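Local coordinates for transcriptional regulator, SorC family (Enterococcus faecalis, PDB 2O0M), which probably binds DNA through one domain and a carbohydrate effector through another to regulate transcription, at residues A114-S117 against D118-K121; E182-S185 against V186-N189. One frame throughout, in Å; residues are numbered along the deposited sequence.

Interaction 1 (A114-S117 against D118-K121); sequences AGDS and DIQK
The carboxylates of D116 and D118 are turned 68° apart. N and CB of D118 lie over one face of the D116 carboxylate, while D118 OD2 comes in near its plane, at the edge beside OD1. Water 1 also lies near that plane, at the edge. On the face, the backbone N of D118 donates to OD1 of D116 at 2.9 Å, from 46° out of the carboxylate plane. This bond is the side-chain part of an Asx motif in the loop between strand 109-113 and helix 122-138. The methyl CG2 of I119 lies on the same face, 4.0 Å from D116 OD2. With chi1 at -177°, the D116 carboxylate points away from its own N and reaches over the next residues.

The two acids come close, with D116 OD1 3.4 Å from D118 OD2. Water 1 donates to OD2 of each, which probably softens the repulsion. Water 2 donates to S117 OG and to D118 OD1. These two atoms also have partners elsewhere in the chain: S117 OG bonds to D332, and D118 OD1 to T311. S117 and D118 thus tie the loop to D332 and T311.

The same residues also form a backbone turn, which completes the motif. The carbonyl O of D116 accepts from two amides together, I119 N at 3.0 Å and Q120 N at 2.8 Å.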
loop_
_atom_site.group_PDB
_atom_site.type_symbol
_atom_site.label_atom_id
_atom_site.label_comp_id
_atom_site.label_asym_id
_atom_site.label_seq_id
_atom_site.Cartn_x
_atom_site.Cartn_y
_atom_site.Cartn_z
ATOM N N ALA A 114 -12.330 13.114 -8.754
ATOM C CA ALA A 114 -12.480 13.684 -10.078
ATOM C C ALA A 114 -11.137 13.691 -10.780
ATOM O O ALA A 114 -10.126 14.058 -10.188
ATOM C CB ALA A 114 -13.043 15.109 -10.001
ATOM N N GLY A 115 -11.141 13.284 -12.045
ATOM C CA GLY A 115 -9.987 13.447 -12.905
ATOM C C GLY A 115 -9.210 12.177 -13.179
ATOM O O GLY A 115 -9.694 11.065 -12.961
ATOM N N ASP A 116 -7.986 12.380 -13.650
ATOM C CA ASP A 116 -7.107 11.319 -14.141
ATOM C C ASP A 116 -5.694 11.550 -13.600
ATOM O O ASP A 116 -4.973 12.421 -14.084
ATOM C CB ASP A 116 -7.091 11.317 -15.676
ATOM C CG ASP A 116 -6.242 10.196 -16.264
ATOM O OD1 ASP A 116 -5.584 9.461 -15.511
ATOM O OD2 ASP A 116 -6.243 10.047 -17.500
ATOM N N SER A 117 -5.300 10.759 -12.606
ATOM C CA SER A 117 -3.977 10.875 -11.984
ATOM C C SER A 117 -2.822 10.551 -12.932
ATOM O O SER A 117 -1.671 10.853 -12.619
ATOM C CB SER A 117 -3.862 9.969 -10.752
ATOM O OG SER A 117 -4.021 8.601 -11.093
ATOM N N ASP A 118 -3.109 9.916 -14.062
ATOM C CA ASP A 118 -2.073 9.732 -15.086
ATOM C C ASP A 118 -1.595 11.072 -15.629
ATOM O O ASP A 118 -0.414 11.250 -15.896
ATOM C CB ASP A 118 -2.584 8.891 -16.257
ATOM C CG ASP A 118 -2.718 7.416 -15.917
ATOM O OD1 ASP A 118 -1.895 6.899 -15.140
ATOM O OD2 ASP A 118 -3.652 6.780 -16.454
ATOM N N ILE A 119 -2.520 12.004 -15.813
ATOM C CA ILE A 119 -2.207 13.261 -16.492
ATOM C C ILE A 119 -2.343 14.512 -15.606
ATOM O O ILE A 119 -1.884 15.595 -15.997
ATOM C CB ILE A 119 -3.034 13.391 -17.809
ATOM C CG1 ILE A 119 -4.487 13.791 -17.536
ATOM C CG2 ILE A 119 -2.973 12.085 -18.604
ATOM C CD1 ILE A 119 -5.390 13.807 -18.785
ATOM N N GLN A 120 -2.943 14.364 -14.425
ATOM C CA GLN A 120 -3.189 15.497 -13.517
ATOM C C GLN A 120 -2.565 15.280 -12.151
ATOM O O GLN A 120 -3.055 14.466 -11.360
ATOM C CB GLN A 120 -4.678 15.705 -13.298
ATOM C CG GLN A 120 -5.475 15.890 -14.559
ATOM C CD GLN A 120 -6.944 15.907 -14.287
ATOM O OE1 GLN A 120 -7.420 16.682 -13.454
ATOM N NE2 GLN A 120 -7.681 15.047 -14.968
ATOM N N LYS A 121 -1.520 16.038 -11.850
ATOM C CA LYS A 121 -0.818 15.888 -10.576
ATOM C C LYS A 121 -1.667 16.188 -9.349
ATOM O O LYS A 121 -1.450 15.586 -8.299
ATOM C CB LYS A 121 0.451 16.742 -10.550
ATOM C CG LYS A 121 1.565 16.130 -11.357
ATOM C CD LYS A 121 2.807 17.009 -11.368
ATOM C CE LYS A 121 3.875 16.413 -12.269
ATOM N NZ LYS A 121 4.077 14.962 -11.977
HETATM O O HOH W 1 -5.055 8.090 -18.445
HETATM O O HOH W 2 -1.848 7.663 -12.471
#

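Interaction 2 (E182-S185 against V186-N189); sequences EAVS and VQAN
E182 and V186 meet at an oblique angle, with methyl CG2 of V186 lying against CB and OE1 of E182. It is 3.7 Å from E182 OE1 and 4.0 Å from E182 CB. The E182 chain is bent at chi2 (-73°), which folds its carboxylate back toward this methyl. The charged end is held from elsewhere: OE1 forms a salt bridge with R252, and OE2 one with R253. The acid is buried, so these two arginines probably keep it ionised and fix its rotation.

V184 and Q187 also cross at a slant. Here CG1 of V184 comes to 3.7 Å from the side-chain oxygen OE1 of Q187. The extended Q187 chain runs back past the turn, with its CB 3.6 Å from the carbonyl O of A183. Water 3 sits between Q187 OE1 and the carbonyl O of E182 and may bridge them, though it has other acceptors to serve.

The backbone between these pairs is tightly folded. V186 N donates to A183 O at 3.1 Å. Q187 N makes a longer, weak bond to V184 O at 3.5 Å. V184 O also accepts from S190 OG, a tie between the turn and the first part of the helix. The backbone of V186 bonds to G151.

A phosphate ion lies about 5 Å from the E182 side chain. It probably came from the crystallisation liquor, but it may mark a pocket of the putative sugar-binding domain. The pattern is that of two overlapping type I-like turns, A183 to V186 and V184 to Q187, the second with only a weak closing bond. They lead into helix 188-199, with Q187 at its N-cap position.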
loop_
_atom_site.group_PDB
_atom_site.type_symbol
_atom_site.label_atom_id
_atom_site.label_comp_id
_atom_site.label_asym_id
_atom_site.label_seq_id
_atom_site.Cartn_x
_atom_site.Cartn_y
_atom_site.Cartn_z
ATOM N N GLU A 182 12.900 -0.710 -3.192
ATOM C CA GLU A 182 12.684 0.645 -3.703
ATOM C C GLU A 182 13.845 1.582 -3.368
ATOM O O GLU A 182 14.631 1.315 -2.467
ATOM C CB GLU A 182 11.406 1.266 -3.153
ATOM C CG GLU A 182 10.131 0.541 -3.531
ATOM C CD GLU A 182 9.691 0.710 -4.982
ATOM O OE1 GLU A 182 10.373 1.349 -5.804
ATOM O OE2 GLU A 182 8.617 0.182 -5.290
ATOM N N ALA A 183 13.908 2.688 -4.099
ATOM C CA ALA A 183 14.820 3.790 -3.775
ATOM C C ALA A 183 14.320 4.585 -2.569
ATOM O O ALA A 183 13.136 4.561 -2.239
ATOM C CB ALA A 183 14.988 4.698 -4.970
ATOM N N VAL A 184 15.230 5.288 -1.901
ATOM C CA VAL A 184 14.879 6.008 -0.670
ATOM C C VAL A 184 13.690 6.957 -0.800
ATOM O O VAL A 184 12.894 7.075 0.130
ATOM C CB VAL A 184 16.097 6.782 -0.064
ATOM C CG1 VAL A 184 17.141 5.806 0.403
ATOM C CG2 VAL A 184 16.684 7.765 -1.055
ATOM N N SER A 185 13.548 7.627 -1.938
ATOM C CA SER A 185 12.480 8.610 -2.091
ATOM C C SER A 185 11.080 8.001 -1.984
ATOM O O SER A 185 10.125 8.707 -1.646
ATOM C CB SER A 185 12.600 9.348 -3.432
ATOM O OG SER A 185 12.619 8.424 -4.514
ATOM N N VAL A 186 10.954 6.710 -2.293
ATOM C CA VAL A 186 9.640 6.062 -2.285
ATOM C C VAL A 186 9.596 4.783 -1.443
ATOM O O VAL A 186 8.623 4.026 -1.513
ATOM C CB VAL A 186 9.107 5.797 -3.726
ATOM C CG1 VAL A 186 8.988 7.110 -4.518
ATOM C CG2 VAL A 186 9.963 4.765 -4.461
ATOM N N GLN A 187 10.618 4.530 -0.632
ATOM C CA GLN A 187 10.559 3.342 0.226
ATOM C C GLN A 187 9.558 3.542 1.381
ATOM O O GLN A 187 9.275 4.671 1.801
ATOM C CB GLN A 187 11.953 2.914 0.705
ATOM C CG GLN A 187 12.453 3.557 1.939
ATOM C CD GLN A 187 13.791 2.963 2.364
ATOM O OE1 GLN A 187 14.828 3.390 1.880
ATOM N NE2 GLN A 187 13.768 1.987 3.281
ATOM N N ALA A 188 9.010 2.432 1.874
ATOM C CA ALA A 188 7.969 2.462 2.890
ATOM C C ALA A 188 8.402 3.226 4.168
ATOM O O ALA A 188 7.602 3.973 4.757
ATOM C CB ALA A 188 7.545 1.024 3.229
ATOM N N ASN A 189 9.662 3.068 4.579
ATOM C CA ASN A 189 10.196 3.829 5.727
ATOM C C ASN A 189 9.994 5.325 5.518
ATOM O O ASN A 189 9.596 6.054 6.436
ATOM C CB ASN A 189 11.706 3.601 5.937
ATOM C CG ASN A 189 12.043 2.360 6.749
ATOM O OD1 ASN A 189 13.197 1.854 6.700
ATOM N ND2 ASN A 189 11.078 1.854 7.487
HETATM O O HOH W 3 16.078 2.445 -0.391
#

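Overall arrangement
Both interactions are local turns within the putative sugar-binding domain. Interaction 1 comes first, in the loop from strand 109-113 to helix 122-138. Interaction 2 follows, in the end of the loop after strand 169-175 and the first turn of helix 188-199. Each strand belongs to the same mixed sheet, and each loop leads from a strand to the next helix, as in Rossmann-like folds. The centres are 23 Å apart and the nearest atoms about 12 Å, so the two do not touch. Interaction 1 lies farther from the centre of the chain, against helix 333-339. Interaction 2 lies nearer the centre, beside R252 and R253.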